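Side-chain contacts in WGR domain-containing protein (PDB 2RA8), which is of unknown function but joins a WGR domain to a leucine-rich-repeat-like array of parallel strands and helices: residues Y233-D236 with G237-V241; N266-V269 with E270-E274. One frame throughout, in Å; residues are numbered along the deposited sequence.

Contact 1 of 2, residues Y233-D236 with G237-V241; sequences YGFD and GDMNV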
ATOM      1  N   TYR A 233      -1.979   8.164 -22.129  1.00 31.57           N
ATOM      2  CA  TYR A 233      -1.796   6.724 -22.052  1.00 29.86           C
ATOM      3  C   TYR A 233      -2.922   5.859 -22.597  1.00 32.92           C
ATOM      4  O   TYR A 233      -3.095   4.712 -22.171  1.00 34.41           O
ATOM      5  CB  TYR A 233      -1.499   6.328 -20.597  1.00 29.80           C
ATOM      6  CG  TYR A 233      -0.290   7.018 -20.015  1.00 27.65           C
ATOM      7  CD1 TYR A 233       0.992   6.719 -20.468  1.00 37.20           C
ATOM      8  CD2 TYR A 233      -0.429   7.981 -19.019  1.00 22.88           C
ATOM      9  CE1 TYR A 233       2.113   7.364 -19.941  1.00 37.08           C
ATOM     10  CE2 TYR A 233       0.684   8.631 -18.486  1.00 41.51           C
ATOM     11  CZ  TYR A 233       1.946   8.316 -18.955  1.00 49.67           C
ATOM     12  OH  TYR A 233       3.044   8.964 -18.443  1.00 52.89           O
ATOM     13  N   GLY A 234      -3.692   6.382 -23.544  1.00 25.10           N
ATOM     14  CA  GLY A 234      -4.749   5.567 -24.112  1.00 23.96           C
ATOM     15  C   GLY A 234      -6.117   6.188 -24.292  1.00 22.06           C
ATOM     16  O   GLY A 234      -6.802   5.861 -25.262  1.00 28.23           O
ATOM     17  N   PHE A 235      -6.538   7.067 -23.383  1.00 25.59           N
ATOM     18  CA  PHE A 235      -7.858   7.673 -23.521  1.00 23.85           C
ATOM     19  C   PHE A 235      -7.863   8.578 -24.717  1.00 28.30           C
ATOM     20  O   PHE A 235      -6.903   9.315 -24.952  1.00 30.00           O
ATOM     21  CB  PHE A 235      -8.248   8.462 -22.264  1.00 25.61           C
ATOM     22  CG  PHE A 235      -9.650   9.021 -22.307  1.00 16.92           C
ATOM     23  CD1 PHE A 235     -10.732   8.201 -22.620  1.00 23.26           C
ATOM     24  CD2 PHE A 235      -9.887  10.361 -22.032  1.00 31.45           C
ATOM     25  CE1 PHE A 235     -12.022   8.713 -22.656  1.00 29.13           C
ATOM     26  CE2 PHE A 235     -11.175  10.873 -22.066  1.00 40.12           C
ATOM     27  CZ  PHE A 235     -12.239  10.048 -22.380  1.00 26.85           C
ATOM     28  N   ASP A 236      -8.945   8.532 -25.487  1.00 32.06           N
ATOM     29  CA  ASP A 236      -9.032   9.347 -26.691  1.00 37.18           C
ATOM     30  C   ASP A 236      -9.596  10.735 -26.497  1.00 35.04           C
ATOM     31  O   ASP A 236      -9.761  11.478 -27.462  1.00 31.53           O
ATOM     32  CB  ASP A 236      -9.810   8.592 -27.774  1.00 41.22           C
ATOM     33  CG  ASP A 236      -9.133   7.285 -28.162  1.00 42.08           C
ATOM     34  OD1 ASP A 236      -7.901   7.305 -28.378  1.00 56.67           O
ATOM     35  OD2 ASP A 236      -9.818   6.241 -28.251  1.00 40.09           O
ATOM     36  N   GLY A 237      -9.895  11.098 -25.252  1.00 32.36           N
ATOM     37  CA  GLY A 237     -10.394  12.439 -24.972  1.00 30.55           C
ATOM     38  C   GLY A 237     -11.884  12.737 -25.063  1.00 22.77           C
ATOM     39  O   GLY A 237     -12.332  13.752 -24.540  1.00 29.16           O
ATOM     40  N   ASP A 238     -12.658  11.875 -25.712  1.00 32.73           N
ATOM     41  CA  ASP A 238     -14.096  12.119 -25.840  1.00 26.19           C
ATOM     42  C   ASP A 238     -14.883  11.368 -24.791  1.00 30.02           C
ATOM     43  O   ASP A 238     -15.038  10.146 -24.861  1.00 27.28           O
ATOM     44  CB  ASP A 238     -14.572  11.736 -27.253  1.00 33.74           C
ATOM     45  CG  ASP A 238     -16.087  11.817 -27.408  1.00 40.87           C
ATOM     46  OD1 ASP A 238     -16.704  12.739 -26.833  1.00 52.39           O
ATOM     47  OD2 ASP A 238     -16.662  10.964 -28.118  1.00 38.88           O
HETATM   48  N   MSE A 239     -15.402  12.108 -23.816  1.00 17.92           N
HETATM   49  CA  MSE A 239     -16.159  11.531 -22.720  1.00 23.98           C
HETATM   50  C   MSE A 239     -17.563  11.092 -23.081  1.00 26.00           C
HETATM   51  O   MSE A 239     -18.186  10.329 -22.334  1.00 35.91           O
HETATM   52  CB  MSE A 239     -16.234  12.536 -21.577  1.00 23.96           C
HETATM   53  CG  MSE A 239     -14.904  12.783 -20.865  1.00 15.20           C
HETATM   54 SE   MSE A 239     -14.397  11.262 -19.772  1.00 46.16          SE
HETATM   55  CE  MSE A 239     -15.617  11.492 -18.282  1.00 39.23           C
ATOM     56  N   ASN A 240     -18.074  11.558 -24.220  1.00 29.86           N
ATOM     57  CA  ASN A 240     -19.434  11.210 -24.627  1.00 31.17           C
ATOM     58  C   ASN A 240     -19.601   9.758 -24.981  1.00 29.89           C
ATOM     59  O   ASN A 240     -20.726   9.261 -25.111  1.00 32.12           O
ATOM     60  CB  ASN A 240     -19.888  12.087 -25.806  1.00 36.13           C
ATOM     61  CG  ASN A 240     -20.183  13.521 -25.385  1.00 44.19           C
ATOM     62  OD1 ASN A 240     -20.891  13.760 -24.408  1.00 41.29           O
ATOM     63  ND2 ASN A 240     -19.649  14.480 -26.129  1.00 31.24           N
ATOM     64  N   VAL A 241     -18.479   9.064 -25.118  1.00 27.62           N
ATOM     65  CA  VAL A 241     -18.480   7.653 -25.466  1.00 38.98           C
ATOM     66  C   VAL A 241     -19.123   6.815 -24.383  1.00 36.25           C
ATOM     67  O   VAL A 241     -19.778   5.806 -24.663  1.00 35.68           O
ATOM     68  CB  VAL A 241     -17.029   7.167 -25.709  1.00 40.02           C
ATOM     69  CG1 VAL A 241     -16.224   7.289 -24.431  1.00 36.85           C
ATOM     70  CG2 VAL A 241     -17.030   5.741 -26.217  1.00 48.22           C
TER

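Contact 2 of 2, residues N266-V269 with E270-E274; sequences NVVV and EMFLE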
ATOM      1  N   ASN A 266     -16.282  15.584 -13.048  1.00 22.65           N
ATOM      2  CA  ASN A 266     -17.534  16.282 -12.776  1.00 21.51           C
ATOM      3  C   ASN A 266     -18.575  15.972 -13.817  1.00 22.19           C
ATOM      4  O   ASN A 266     -19.772  15.933 -13.519  1.00 26.04           O
ATOM      5  CB  ASN A 266     -17.331  17.810 -12.727  1.00 31.85           C
ATOM      6  CG  ASN A 266     -16.323  18.250 -11.670  1.00 28.41           C
ATOM      7  OD1 ASN A 266     -16.199  17.639 -10.598  1.00 27.46           O
ATOM      8  ND2 ASN A 266     -15.612  19.331 -11.961  1.00 31.41           N
ATOM      9  N   VAL A 267     -18.128  15.746 -15.050  1.00 22.51           N
ATOM     10  CA  VAL A 267     -19.049  15.453 -16.142  1.00 29.34           C
ATOM     11  C   VAL A 267     -19.786  14.168 -15.871  1.00 24.33           C
ATOM     12  O   VAL A 267     -20.982  14.043 -16.184  1.00 24.10           O
ATOM     13  CB  VAL A 267     -18.307  15.313 -17.485  1.00 26.53           C
ATOM     14  CG1 VAL A 267     -19.308  15.345 -18.627  1.00 38.89           C
ATOM     15  CG2 VAL A 267     -17.282  16.426 -17.642  1.00 35.58           C
ATOM     16  N   VAL A 268     -19.076  13.205 -15.282  1.00 28.37           N
ATOM     17  CA  VAL A 268     -19.652  11.899 -14.959  1.00 22.32           C
ATOM     18  C   VAL A 268     -20.829  12.061 -14.032  1.00 24.42           C
ATOM     19  O   VAL A 268     -21.820  11.325 -14.125  1.00 26.08           O
ATOM     20  CB  VAL A 268     -18.571  10.954 -14.332  1.00 23.29           C
ATOM     21  CG1 VAL A 268     -19.172   9.598 -13.978  1.00 21.26           C
ATOM     22  CG2 VAL A 268     -17.414  10.773 -15.314  1.00 17.20           C
ATOM     23  N   VAL A 269     -20.746  13.040 -13.139  1.00 28.40           N
ATOM     24  CA  VAL A 269     -21.839  13.295 -12.218  1.00 26.09           C
ATOM     25  C   VAL A 269     -23.069  13.666 -13.015  1.00 24.02           C
ATOM     26  O   VAL A 269     -24.176  13.219 -12.719  1.00 36.01           O
ATOM     27  CB  VAL A 269     -21.496  14.443 -11.244  1.00 25.63           C
ATOM     28  CG1 VAL A 269     -22.672  14.709 -10.306  1.00 25.54           C
ATOM     29  CG2 VAL A 269     -20.245  14.099 -10.457  1.00 26.21           C
ATOM     30  N   GLU A 270     -22.875  14.487 -14.043  1.00 30.97           N
ATOM     31  CA  GLU A 270     -23.980  14.915 -14.891  1.00 29.72           C
ATOM     32  C   GLU A 270     -24.617  13.717 -15.579  1.00 27.70           C
ATOM     33  O   GLU A 270     -25.842  13.596 -15.637  1.00 25.83           O
ATOM     34  CB  GLU A 270     -23.480  15.908 -15.952  1.00 36.00           C
ATOM     35  CG  GLU A 270     -24.592  16.521 -16.786  1.00 49.84           C
ATOM     36  CD  GLU A 270     -24.078  17.218 -18.036  1.00 56.98           C
ATOM     37  OE1 GLU A 270     -23.216  18.112 -17.902  1.00 66.48           O
ATOM     38  OE2 GLU A 270     -24.541  16.869 -19.149  1.00 47.51           O
HETATM   39  N   MSE A 271     -23.784  12.822 -16.101  1.00 32.08           N
HETATM   40  CA  MSE A 271     -24.279  11.630 -16.784  1.00 32.44           C
HETATM   41  C   MSE A 271     -25.190  10.837 -15.900  1.00 36.38           C
HETATM   42  O   MSE A 271     -26.260  10.396 -16.330  1.00 36.55           O
HETATM   43  CB  MSE A 271     -23.118  10.748 -17.221  1.00 28.68           C
HETATM   44  CG  MSE A 271     -22.212  11.421 -18.217  1.00 30.56           C
HETATM   45 SE   MSE A 271     -20.868  10.230 -18.910  1.00 48.53          SE
HETATM   46  CE  MSE A 271     -19.868  11.515 -19.926  1.00 29.64           C
ATOM     47  N   PHE A 272     -24.768  10.642 -14.653  1.00 24.80           N
ATOM     48  CA  PHE A 272     -25.577   9.903 -13.699  1.00 27.49           C
ATOM     49  C   PHE A 272     -26.917  10.569 -13.515  1.00 32.03           C
ATOM     50  O   PHE A 272     -27.963   9.951 -13.723  1.00 32.93           O
ATOM     51  CB  PHE A 272     -24.867   9.813 -12.335  1.00 33.15           C
ATOM     52  CG  PHE A 272     -23.911   8.655 -12.216  1.00 34.29           C
ATOM     53  CD1 PHE A 272     -24.384   7.360 -12.027  1.00 35.97           C
ATOM     54  CD2 PHE A 272     -22.540   8.855 -12.306  1.00 19.17           C
ATOM     55  CE1 PHE A 272     -23.500   6.288 -11.930  1.00 15.60           C
ATOM     56  CE2 PHE A 272     -21.657   7.785 -12.210  1.00 16.21           C
ATOM     57  CZ  PHE A 272     -22.142   6.506 -12.022  1.00 26.09           C
ATOM     58  N   LEU A 273     -26.892  11.847 -13.145  1.00 34.99           N
ATOM     59  CA  LEU A 273     -28.119  12.594 -12.878  1.00 32.83           C
ATOM     60  C   LEU A 273     -29.121  12.644 -13.993  1.00 35.72           C
ATOM     61  O   LEU A 273     -30.322  12.637 -13.738  1.00 28.18           O
ATOM     62  CB  LEU A 273     -27.783  14.023 -12.430  1.00 30.26           C
ATOM     63  CG  LEU A 273     -26.962  14.137 -11.133  1.00 25.51           C
ATOM     64  CD1 LEU A 273     -26.606  15.582 -10.865  1.00 22.55           C
ATOM     65  CD2 LEU A 273     -27.750  13.568  -9.971  1.00 21.18           C
ATOM     66  N   GLU A 274     -28.651  12.673 -15.236  1.00 33.13           N
ATOM     67  CA  GLU A 274     -29.552  12.746 -16.383  1.00 33.42           C
ATOM     68  C   GLU A 274     -29.944  11.412 -16.959  1.00 38.43           C
ATOM     69  O   GLU A 274     -30.747  11.354 -17.891  1.00 39.39           O
ATOM     70  CB  GLU A 274     -28.909  13.569 -17.491  1.00 34.50           C
ATOM     71  CG  GLU A 274     -27.595  12.988 -17.974  1.00 36.05           C
ATOM     72  CD  GLU A 274     -26.907  13.863 -19.002  1.00 46.96           C
ATOM     73  OE1 GLU A 274     -26.957  15.104 -18.863  1.00 51.83           O
ATOM     74  OE2 GLU A 274     -26.298  13.306 -19.939  1.00 33.02           O
TER

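Contact 1 of 2, residues Y233-D236 with G237-V241
A Met-aromatic contact in the loop between strand 223-227 and strand 256-260 of the leucine-rich-repeat domain brings together Phe235 and selenomethionine Met239, four residues further on, and illustrates how a loop without regular structure can fold a ring back over its own backbone and onto a selenium, with neighbouring elements completing the cover. With CG of Phe235 anti to the backbone N (chi1 -175°), the ring runs forward along the chain and lies against the bare backbone of Gly237. Gly237 N stands over one face, displaced toward the rim and 3.3 Å from CD2 of Phe235, while Gly237 CA comes to 3.4 Å from CE2 of the same ring. At the far end of the ring, CZ of Phe235 meets Met239 SE at 3.6 Å; the selenium sits 57° off the ring normal, an oblique approach, and the two side chains cross at about a right angle. Val228 and Phe242 also touch the Phe235 side chain. Asp236 OD2 accepts from the backbone N of Asp207, and an Asx turn follows the ring, Asn240 N donating to Asp238 OD1 at 3.2 Å from above the carboxylate plane.

Contact 2 of 2, residues N266-V269 with E270-E274
Phe272 reaches back along its own helix to Val268, and its side chain can be followed outward atom by atom. CB lies 3.5 Å from Val269 O. CG, placed anti to the carbonyl carbon (chi1 -86°), is already turned toward Val268 O, and CD2 of Phe272 comes to 3.2 Å from that oxygen, which it meets obliquely. One atom further out, CE2 of Phe272 touches Val268 CG1 at 3.5 Å, the two side chains lying side by side and pointing the same way. This i to i+4 pairing belongs to helix 265-274 in a beta-alpha-beta unit with strands 256-260 and 283-285, and the same ring packs on Leu257 and Ile286 and meets Phe246 edge-to-face. The i to i+4 backbone bonds from Phe272 N to Val268 O and from Leu273 N to Val269 O set these side chains one turn apart. On a neighbouring flank Val269 CG1 lies alongside Leu273 CD1 at 4.1 Å, with Leu298 of helix 293-300 touching both side chains. Val267 CG1 and the methyl CE of extended Met271, a selenomethionine, also stand 4.1 Å apart. The carboxylate of Glu270 instead leaves the helix for a salt bridge from OE2 to Arg243 NH2.

In the fold
The two contacts show one local principle, pairing of residues four apart, in different settings. Contact 1 is partly buried, in a loop where a ring and a selenium meet while the aspartates between them in sequence stay exposed; contact 2 is buried, and regular helical bonds repeat the spacing for three apolar pairs. Their centres are about 16 Å apart, yet they touch: Met239 O lies 3.2 Å from Met271 CE, and Met239 CE reaches Val268 CG2 at 3.5 Å. Met239 thus serves both, packing on Phe235 within the loop and against helix 265-274. Arg243, just beyond the loop segment, adds a polar link, its salt bridge to the helix being matched by a weak hydrogen bond from NH1 to Asn240 OD1.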